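Local coordinates for protein alpha-acetolactate decarboxylase (Bacillus subtilis subsp. subtilis str. 168, PDB 5XNE) that catalyses the decarboxylation of (2S)-2-acetolactate to (R)-acetoin, a step on the way to butane-2,3-diol, and carries a bound zinc ion, at residues 2-7 against 200-205; 76-81 against 109-114; 17-22 against 37-42. All coordinates share one frame; numbering follows the deposited sequence.

Interaction 1 (2-7 against 200-205)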
loop_
_atom_site.group_PDB
_atom_site.type_symbol
_atom_site.label_atom_id
_atom_site.label_comp_id
_atom_site.label_asym_id
_atom_site.label_seq_id
_atom_site.Cartn_x
_atom_site.Cartn_y
_atom_site.Cartn_z
ATOM N N SER B 2 -9.950 12.027 -3.828
ATOM C CA SER B 2 -8.836 12.199 -2.897
ATOM C C SER B 2 -7.999 10.931 -2.821
ATOM O O SER B 2 -7.426 10.608 -1.774
ATOM C CB SER B 2 -9.332 12.581 -1.495
ATOM O OG SER B 2 -8.267 13.105 -0.700
ATOM N N GLN B 3 -7.923 10.203 -3.927
ATOM C CA GLN B 3 -7.133 8.984 -3.922
ATOM C C GLN B 3 -6.259 8.845 -5.151
ATOM O O GLN B 3 -6.573 9.370 -6.227
ATOM C CB GLN B 3 -8.036 7.753 -3.816
ATOM C CG GLN B 3 -8.876 7.496 -5.062
ATOM C CD GLN B 3 -9.663 6.198 -5.001
ATOM O OE1 GLN B 3 -9.849 5.613 -3.933
ATOM N NE2 GLN B 3 -10.138 5.746 -6.156
ATOM N N ILE B 4 -5.165 8.120 -4.969
ATOM C CA ILE B 4 -4.449 7.500 -6.079
ATOM C C ILE B 4 -5.096 6.136 -6.305
ATOM O O ILE B 4 -5.244 5.354 -5.357
ATOM C CB ILE B 4 -2.955 7.312 -5.783
ATOM C CG1 ILE B 4 -2.310 8.624 -5.314
ATOM C CG2 ILE B 4 -2.245 6.721 -7.000
ATOM C CD1 ILE B 4 -2.309 9.724 -6.369
ATOM N N TYR B 5 -5.505 5.854 -7.536
ATOM C CA TYR B 5 -6.014 4.533 -7.888
ATOM C C TYR B 5 -4.860 3.751 -8.493
ATOM O O TYR B 5 -4.365 4.085 -9.576
ATOM C CB TYR B 5 -7.185 4.608 -8.876
ATOM C CG TYR B 5 -7.869 3.279 -9.088
ATOM C CD1 TYR B 5 -8.758 2.793 -8.143
ATOM C CD2 TYR B 5 -7.630 2.517 -10.228
ATOM C CE1 TYR B 5 -9.400 1.581 -8.307
ATOM C CE2 TYR B 5 -8.276 1.290 -10.408
ATOM C CZ TYR B 5 -9.154 0.834 -9.439
ATOM O OH TYR B 5 -9.810 -0.373 -9.575
ATOM N N GLN B 6 -4.414 2.732 -7.768
ATOM C CA GLN B 6 -3.207 1.983 -8.108
ATOM C C GLN B 6 -3.559 0.599 -8.644
ATOM O O GLN B 6 -4.143 -0.223 -7.928
ATOM C CB GLN B 6 -2.303 1.872 -6.879
ATOM C CG GLN B 6 -1.041 1.077 -7.089
ATOM C CD GLN B 6 -0.199 1.624 -8.205
ATOM O OE1 GLN B 6 0.114 2.814 -8.227
ATOM N NE2 GLN B 6 0.182 0.764 -9.148
ATOM N N VAL B 7 -3.214 0.351 -9.908
ATOM C CA VAL B 7 -3.484 -0.937 -10.545
ATOM C C VAL B 7 -2.257 -1.841 -10.384
ATOM O O VAL B 7 -1.201 -1.595 -10.976
ATOM C CB VAL B 7 -3.841 -0.749 -12.036
ATOM C CG1 VAL B 7 -3.905 -2.094 -12.756
ATOM C CG2 VAL B 7 -5.172 -0.015 -12.169
ATOM N N SER B 200 -0.945 18.044 -6.995
ATOM C CA SER B 200 -2.216 17.630 -6.418
ATOM C C SER B 200 -1.947 16.653 -5.272
ATOM O O SER B 200 -1.283 15.637 -5.460
ATOM C CB SER B 200 -3.102 16.996 -7.492
ATOM O OG SER B 200 -4.414 16.747 -7.016
ATOM N N GLN B 201 -2.446 16.976 -4.082
ATOM C CA GLN B 201 -2.176 16.182 -2.886
ATOM C C GLN B 201 -3.293 15.166 -2.659
ATOM O O GLN B 201 -4.472 15.507 -2.734
ATOM C CB GLN B 201 -2.035 17.110 -1.665
ATOM C CG GLN B 201 -1.965 16.389 -0.324
ATOM C CD GLN B 201 -1.861 17.366 0.833
ATOM O OE1 GLN B 201 -0.959 18.200 0.869
ATOM N NE2 GLN B 201 -2.793 17.277 1.773
ATOM N N LYS B 202 -2.930 13.920 -2.369
ATOM C CA LYS B 202 -3.929 12.874 -2.138
ATOM C C LYS B 202 -3.717 12.167 -0.787
ATOM O O LYS B 202 -2.574 11.851 -0.423
ATOM C CB LYS B 202 -3.899 11.850 -3.283
ATOM C CG LYS B 202 -4.277 12.428 -4.659
ATOM C CD LYS B 202 -5.652 13.081 -4.609
ATOM C CE LYS B 202 -6.076 13.643 -5.954
ATOM N NZ LYS B 202 -5.037 14.535 -6.444
ATOM N N MET B 203 -4.818 11.916 -0.066
ATOM C CA MET B 203 -4.767 11.311 1.273
ATOM C C MET B 203 -5.111 9.827 1.288
ATOM O O MET B 203 -5.138 9.212 2.344
ATOM C CB MET B 203 -5.726 12.027 2.232
ATOM C CG MET B 203 -5.502 13.514 2.357
ATOM S SD MET B 203 -3.847 13.868 2.961
ATOM C CE MET B 203 -4.027 13.524 4.723
ATOM N N ASN B 204 -5.420 9.268 0.122
ATOM C CA ASN B 204 -5.761 7.855 0.012
ATOM C C ASN B 204 -4.995 7.211 -1.123
ATOM O O ASN B 204 -4.747 7.848 -2.148
ATOM C CB ASN B 204 -7.257 7.627 -0.262
ATOM C CG ASN B 204 -8.152 8.016 0.896
ATOM O OD1 ASN B 204 -8.579 7.164 1.695
ATOM N ND2 ASN B 204 -8.476 9.301 0.972
ATOM N N MET B 205 -4.637 5.947 -0.945
ATOM C CA MET B 205 -4.189 5.136 -2.065
ATOM C C MET B 205 -5.044 3.887 -2.095
ATOM O O MET B 205 -5.072 3.144 -1.105
ATOM C CB MET B 205 -2.721 4.746 -1.953
ATOM C CG MET B 205 -2.324 3.817 -3.098
ATOM S SD MET B 205 -0.929 2.769 -2.748
ATOM C CE MET B 205 -1.504 1.869 -1.318
#
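Three N-H groups converge on the carbonyl oxygen of S2. The straightest bond comes from the side-chain amide of N204, whose ND2 lies 3.2 Å from S2 O with an N-H...O angle of 154°. S2 O sits close to the amide plane of N204, but the nitrogen itself stands well above the S2 carbonyl plane. Backbone N of N204 and of M203 add two weak bonds to the same oxygen. With CG anti to its carbonyl carbon (chi1 -68°), N204 can serve S2 O with both its backbone and its amide, while its OD1 bonds to N206 of the second subunit. Two residues on, I4 N donates to N204 O at 2.9 Å.

On the face shared by Q3 and N204 the two CB atoms meet at 3.6 Å. On the face of I4 and M205, CD1 of I4 extends to CG of K202 at 3.8 Å, the two side chains crossing at about a right angle.

Two parallel bridges, Q3 with N204 and I4 with M205, define a short parallel pairing inside a largely antiparallel fold. N204 and M205 also pair antiparallel with a strand of the second subunit, making this a beta sheet continued across the dimer interface.

Interaction 2 (76-81 against 109-114)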
loop_
_atom_site.group_PDB
_atom_site.type_symbol
_atom_site.label_atom_id
_atom_site.label_comp_id
_atom_site.label_asym_id
_atom_site.label_seq_id
_atom_site.Cartn_x
_atom_site.Cartn_y
_atom_site.Cartn_z
ATOM N N THR B 76 -5.384 9.376 -11.040
ATOM C CA THR B 76 -6.076 10.207 -10.072
ATOM C C THR B 76 -6.900 11.232 -10.811
ATOM O O THR B 76 -6.701 11.448 -12.016
ATOM C CB THR B 76 -5.099 10.905 -9.115
ATOM O OG1 THR B 76 -5.808 11.352 -7.955
ATOM C CG2 THR B 76 -4.437 12.093 -9.790
ATOM N N PHE B 77 -7.826 11.853 -10.091
ATOM C CA PHE B 77 -8.501 13.029 -10.615
ATOM C C PHE B 77 -7.707 14.226 -10.122
ATOM O O PHE B 77 -7.717 14.554 -8.925
ATOM C CB PHE B 77 -9.967 13.085 -10.166
ATOM C CG PHE B 77 -10.845 12.108 -10.881
ATOM C CD1 PHE B 77 -11.182 12.309 -12.219
ATOM C CD2 PHE B 77 -11.305 10.969 -10.237
ATOM C CE1 PHE B 77 -11.984 11.397 -12.893
ATOM C CE2 PHE B 77 -12.108 10.051 -10.903
ATOM C CZ PHE B 77 -12.446 10.259 -12.224
ATOM N N PHE B 78 -6.987 14.841 -11.050
ATOM C CA PHE B 78 -6.030 15.881 -10.728
ATOM C C PHE B 78 -6.752 17.159 -10.328
ATOM O O PHE B 78 -7.686 17.589 -11.005
ATOM C CB PHE B 78 -5.107 16.131 -11.912
ATOM C CG PHE B 78 -3.905 16.967 -11.584
ATOM C CD1 PHE B 78 -3.989 18.354 -11.529
ATOM C CD2 PHE B 78 -2.673 16.367 -11.352
ATOM C CE1 PHE B 78 -2.875 19.118 -11.225
ATOM C CE2 PHE B 78 -1.557 17.119 -11.054
ATOM C CZ PHE B 78 -1.650 18.505 -10.996
ATOM N N THR B 79 -6.312 17.745 -9.220
ATOM C CA THR B 79 -6.826 19.037 -8.773
ATOM C C THR B 79 -5.635 19.949 -8.540
ATOM O O THR B 79 -4.654 19.547 -7.933
ATOM C CB THR B 79 -7.662 18.914 -7.489
ATOM O OG1 THR B 79 -6.824 18.468 -6.418
ATOM C CG2 THR B 79 -8.793 17.916 -7.685
ATOM N N PRO B 80 -5.708 21.194 -9.023
ATOM C CA PRO B 80 -4.533 22.069 -8.919
ATOM C C PRO B 80 -4.337 22.673 -7.519
ATOM O O PRO B 80 -4.587 23.863 -7.316
ATOM C CB PRO B 80 -4.833 23.161 -9.944
ATOM C CG PRO B 80 -6.322 23.210 -10.010
ATOM C CD PRO B 80 -6.795 21.799 -9.809
ATOM N N ASP B 81 -3.872 21.871 -6.570
ATOM C CA ASP B 81 -3.757 22.322 -5.179
ATOM C C ASP B 81 -2.635 23.328 -4.963
ATOM O O ASP B 81 -2.749 24.231 -4.127
ATOM C CB ASP B 81 -3.542 21.127 -4.252
ATOM C CG ASP B 81 -4.651 20.105 -4.360
ATOM O OD1 ASP B 81 -5.765 20.469 -4.785
ATOM O OD2 ASP B 81 -4.419 18.931 -4.011
ATOM N N PHE B 109 0.757 11.207 -0.761
ATOM C CA PHE B 109 0.878 10.974 -2.208
ATOM C C PHE B 109 0.620 12.263 -2.978
ATOM O O PHE B 109 -0.265 13.035 -2.602
ATOM C CB PHE B 109 -0.117 9.907 -2.665
ATOM C CG PHE B 109 0.172 8.528 -2.128
ATOM C CD1 PHE B 109 -0.169 8.182 -0.819
ATOM C CD2 PHE B 109 0.767 7.570 -2.939
ATOM C CE1 PHE B 109 0.109 6.901 -0.328
ATOM C CE2 PHE B 109 1.038 6.289 -2.453
ATOM C CZ PHE B 109 0.705 5.964 -1.155
ATOM N N TYR B 110 1.377 12.500 -4.052
ATOM C CA TYR B 110 1.141 13.678 -4.892
ATOM C C TYR B 110 1.135 13.311 -6.362
ATOM O O TYR B 110 1.898 12.449 -6.799
ATOM C CB TYR B 110 2.211 14.766 -4.666
ATOM C CG TYR B 110 2.317 15.211 -3.234
ATOM C CD1 TYR B 110 3.163 14.552 -2.352
ATOM C CD2 TYR B 110 1.551 16.267 -2.757
ATOM C CE1 TYR B 110 3.265 14.943 -1.020
ATOM C CE2 TYR B 110 1.641 16.664 -1.427
ATOM C CZ TYR B 110 2.501 15.992 -0.569
ATOM O OH TYR B 110 2.601 16.375 0.755
ATOM N N ALA B 111 0.278 13.975 -7.123
ATOM C CA ALA B 111 0.407 13.970 -8.570
ATOM C C ALA B 111 1.118 15.258 -8.937
ATOM O O ALA B 111 0.903 16.303 -8.300
ATOM C CB ALA B 111 -0.939 13.885 -9.252
ATOM N N ILE B 112 1.974 15.193 -9.943
ATOM C CA ILE B 112 2.734 16.374 -10.323
ATOM C C ILE B 112 2.833 16.497 -11.833
ATOM O O ILE B 112 3.006 15.513 -12.555
ATOM C CB ILE B 112 4.136 16.355 -9.685
ATOM C CG1 ILE B 112 4.927 17.621 -10.047
ATOM C CG2 ILE B 112 4.899 15.145 -10.127
ATOM C CD1 ILE B 112 6.222 17.748 -9.260
ATOM N N ARG B 113 2.726 17.742 -12.297
ATOM C CA ARG B 113 2.733 18.058 -13.707
ATOM C C ARG B 113 3.614 19.269 -13.964
ATOM O O ARG B 113 3.531 20.268 -13.251
ATOM C CB ARG B 113 1.310 18.321 -14.181
ATOM C CG ARG B 113 1.174 18.634 -15.628
ATOM C CD ARG B 113 -0.288 18.838 -15.939
ATOM N NE ARG B 113 -0.452 19.351 -17.281
ATOM C CZ ARG B 113 -1.617 19.409 -17.908
ATOM N NH1 ARG B 113 -2.711 18.945 -17.310
ATOM N NH2 ARG B 113 -1.672 19.911 -19.133
ATOM N N ILE B 114 4.459 19.142 -14.974
ATOM C CA ILE B 114 5.348 20.200 -15.423
ATOM C C ILE B 114 4.971 20.522 -16.862
ATOM O O ILE B 114 5.087 19.655 -17.724
ATOM C CB ILE B 114 6.826 19.766 -15.409
ATOM C CG1 ILE B 114 7.448 19.711 -14.018
ATOM C CG2 ILE B 114 7.621 20.701 -16.202
ATOM C CD1 ILE B 114 8.931 19.387 -14.106
#
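F78 reaches toward A111, its CB pointing to the 109-114 strand. CG is trans to the backbone N (chi1 -167°), which sends the ring toward the strand. The ring carbon CD2 of F78 then stands 3.7 Å from A111 CB. Beyond it, CE2 of F78 is almost as near to A111, 3.8 Å from its CB, and the same carbon comes 4.2 Å from the backbone N of I112, which lies near the ring plane at its edge. The tip atom, CZ of F78, ends 4.4 Å from CB of R113. A111 CB and R113 CB both approach the ring obliquely. The ring therefore follows the strand from A111 to R113, the two residues whose CB atoms point toward the loop, while I112 points away.

The partners belong to different elements of the fold: 109-114 is a strand hydrogen-bonded antiparallel between strands 151-160 and 195-208, whereas 76-81 leaves strand 73-76 as a loop, with P80 at the centre of an inverse gamma turn. The backbone CA atoms of F78 and A111 remain 7.1 Å apart, so side chains bridge the gap. F33 also meets the F78 ring, their planes about 30° apart, and touches A111 as well.

T76 adds a smaller apolar contact, its CG2 lying 4.0 Å from A111 CB, while its hydroxyl is hydrogen-bonded to Q3 O. The guanidinium of R113 is engaged by salt bridges to D115 and D49; CB is the R113 atom nearest F78.

Interaction 3 (17-22 against 37-42)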
loop_
_atom_site.group_PDB
_atom_site.type_symbol
_atom_site.label_atom_id
_atom_site.label_comp_id
_atom_site.label_asym_id
_atom_site.label_seq_id
_atom_site.Cartn_x
_atom_site.Cartn_y
_atom_site.Cartn_z
ATOM N N VAL B 17 5.281 -10.354 -14.758
ATOM C CA VAL B 17 3.849 -10.452 -14.980
ATOM C C VAL B 17 3.454 -9.230 -15.794
ATOM O O VAL B 17 3.167 -8.167 -15.248
ATOM C CB VAL B 17 3.070 -10.525 -13.664
ATOM C CG1 VAL B 17 1.574 -10.527 -13.910
ATOM C CG2 VAL B 17 3.484 -11.778 -12.892
ATOM N N TYR B 18 3.468 -9.377 -17.108
ATOM C CA TYR B 18 3.216 -8.229 -17.980
ATOM C C TYR B 18 1.797 -8.171 -18.516
ATOM O O TYR B 18 1.452 -7.235 -19.230
ATOM C CB TYR B 18 4.198 -8.225 -19.152
ATOM C CG TYR B 18 5.646 -8.191 -18.730
ATOM C CD1 TYR B 18 6.051 -7.470 -17.610
ATOM C CD2 TYR B 18 6.613 -8.900 -19.435
ATOM C CE1 TYR B 18 7.390 -7.443 -17.212
ATOM C CE2 TYR B 18 7.943 -8.880 -19.045
ATOM C CZ TYR B 18 8.328 -8.159 -17.935
ATOM O OH TYR B 18 9.645 -8.144 -17.546
ATOM N N ASP B 19 0.976 -9.155 -18.176
ATOM C CA ASP B 19 -0.404 -9.188 -18.658
ATOM C C ASP B 19 -1.361 -8.979 -17.492
ATOM O O ASP B 19 -1.459 -9.839 -16.620
ATOM C CB ASP B 19 -0.709 -10.522 -19.352
ATOM C CG ASP B 19 0.007 -10.684 -20.692
ATOM O OD1 ASP B 19 0.852 -9.842 -21.061
ATOM O OD2 ASP B 19 -0.288 -11.681 -21.372
ATOM N N GLY B 20 -2.049 -7.841 -17.453
ATOM C CA GLY B 20 -3.063 -7.622 -16.436
ATOM C C GLY B 20 -4.468 -7.714 -17.004
ATOM O O GLY B 20 -4.652 -8.040 -18.177
ATOM N N ASP B 21 -5.467 -7.430 -16.171
ATOM C CA ASP B 21 -6.846 -7.437 -16.641
ATOM C C ASP B 21 -7.518 -6.068 -16.554
ATOM O O ASP B 21 -8.712 -5.947 -16.838
ATOM C CB ASP B 21 -7.666 -8.486 -15.873
ATOM C CG ASP B 21 -7.769 -8.191 -14.390
ATOM O OD1 ASP B 21 -7.040 -7.310 -13.885
ATOM O OD2 ASP B 21 -8.578 -8.866 -13.708
ATOM N N PHE B 22 -6.769 -5.036 -16.178
ATOM C CA PHE B 22 -7.352 -3.697 -16.154
ATOM C C PHE B 22 -7.574 -3.158 -17.559
ATOM O O PHE B 22 -6.639 -3.045 -18.357
ATOM C CB PHE B 22 -6.486 -2.715 -15.370
ATOM C CG PHE B 22 -7.072 -1.321 -15.316
ATOM C CD1 PHE B 22 -8.051 -1.003 -14.390
ATOM C CD2 PHE B 22 -6.637 -0.336 -16.188
ATOM C CE1 PHE B 22 -8.589 0.285 -14.342
ATOM C CE2 PHE B 22 -7.170 0.951 -16.146
ATOM C CZ PHE B 22 -8.144 1.253 -15.229
ATOM N N THR B 37 2.035 1.346 -17.772
ATOM C CA THR B 37 2.406 0.638 -18.987
ATOM C C THR B 37 1.201 -0.165 -19.464
ATOM O O THR B 37 0.091 -0.009 -18.959
ATOM C CB THR B 37 3.648 -0.256 -18.759
ATOM O OG1 THR B 37 4.088 -0.813 -20.004
ATOM C CG2 THR B 37 3.356 -1.387 -17.758
ATOM N N PHE B 38 1.423 -0.990 -20.478
ATOM C CA PHE B 38 0.364 -1.756 -21.121
ATOM C C PHE B 38 0.696 -3.236 -21.062
ATOM O O PHE B 38 1.831 -3.599 -20.760
ATOM C CB PHE B 38 0.198 -1.344 -22.582
ATOM C CG PHE B 38 -0.278 0.067 -22.769
ATOM C CD1 PHE B 38 0.594 1.136 -22.619
ATOM C CD2 PHE B 38 -1.589 0.314 -23.128
ATOM C CE1 PHE B 38 0.141 2.434 -22.787
ATOM C CE2 PHE B 38 -2.038 1.616 -23.318
ATOM C CZ PHE B 38 -1.176 2.669 -23.142
ATOM N N ASN B 39 -0.277 -4.077 -21.385
ATOM C CA ASN B 39 -0.005 -5.505 -21.458
ATOM C C ASN B 39 1.139 -5.781 -22.422
ATOM O O ASN B 39 1.321 -5.072 -23.425
ATOM C CB ASN B 39 -1.260 -6.279 -21.852
ATOM C CG ASN B 39 -2.112 -6.638 -20.640
ATOM O OD1 ASN B 39 -2.016 -5.988 -19.582
ATOM N ND2 ASN B 39 -2.945 -7.671 -20.774
ATOM N N LYS B 40 1.930 -6.788 -22.070
ATOM C CA LYS B 40 3.136 -7.180 -22.801
ATOM C C LYS B 40 4.245 -6.122 -22.750
ATOM O O LYS B 40 5.236 -6.250 -23.463
ATOM C CB LYS B 40 2.803 -7.508 -24.267
ATOM C CG LYS B 40 1.509 -8.286 -24.469
ATOM C CD LYS B 40 1.379 -8.765 -25.920
ATOM C CE LYS B 40 2.390 -9.874 -26.196
ATOM N NZ LYS B 40 2.216 -11.056 -25.297
ATOM N N LEU B 41 4.110 -5.124 -21.865
ATOM C CA LEU B 41 5.008 -3.951 -21.849
ATOM C C LEU B 41 5.020 -3.247 -23.205
ATOM O O LEU B 41 6.027 -2.673 -23.606
ATOM C CB LEU B 41 6.450 -4.319 -21.473
ATOM C CG LEU B 41 6.743 -4.851 -20.080
ATOM C CD1 LEU B 41 8.254 -4.925 -19.897
ATOM C CD2 LEU B 41 6.104 -3.975 -19.008
ATOM N N ASP B 42 3.888 -3.269 -23.898
ATOM C CA ASP B 42 3.805 -2.648 -25.215
ATOM C C ASP B 42 3.579 -1.146 -25.059
ATOM O O ASP B 42 2.466 -0.645 -25.239
ATOM C CB ASP B 42 2.694 -3.305 -26.024
ATOM C CG ASP B 42 2.629 -2.811 -27.456
ATOM O OD1 ASP B 42 3.536 -2.066 -27.889
ATOM O OD2 ASP B 42 1.648 -3.179 -28.137
#
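The side-chain amide of N39 both accepts from and donates to the backbone of G20. G20 N gives a nearly straight bond to N39 OD1, 2.8 Å long with an N-H...O angle of 163°, although the donor stands above the plane of the amide carbonyl. In return, ND2 of N39 donates to G20 O at 3.1 Å in an equally straight bond, with the acceptor almost exactly in the amide plane of N39. These paired bonds constrain the rotation of the amide and support assigning oxygen to the branch facing G20 N. G20 O has a second donor in R69.

A backbone bond lies alongside: K40 N donates to Y18 O at 2.9 Å. CA of N39 approaches the same oxygen in a C-H...O contact of 3.2 Å. K40 N also makes a weak bond to D19 OD1, whose strongest polar partner is the Y133 hydroxyl. K40 NZ is hydrogen-bonded to that hydroxyl too and stands 4.6 Å from D19 OD1, so Y133 links two oppositely charged side chains that do not touch through their charged atoms.

Apolar packing closes the other end. L41, its CG anti to the carbonyl carbon (chi1 -65°), sets that atom over one face of the Y18 ring, 3.8 Å from the centroid and 15° off the normal. This is a CH-pi contact.

Backbone angles of K40 and L41 both fall in the left-handed region, and D42 N bonds back to N39 O. The whole is a hairpin loop joining antiparallel strands 33-37 and 44-48, with a tight turn at N39-D42, docked through an asparagine amide onto the loop that follows helix 10-14.

In the fold
Interactions 1 and 2 adjoin, their centres about 9 Å apart. Q201 N and D81 OD2 lie 2.8 Å apart, a probable hydrogen bond between them. Strands 195-208 and 109-115 are also sheet neighbours. Interaction 3 is farther away, about 21 Å from interaction 1 between centres, yet F22 packs on strand 3-7, its CB 3.7 Å from V7 CG1. Interactions 2 and 3 do not touch; about 10 Å separates their nearest atoms. The zinc ion, bound by H173, H175 and H186, is about 9 Å from the L41 side chain, about 10 Å from that of Q6 and about 12 Å from that of I112.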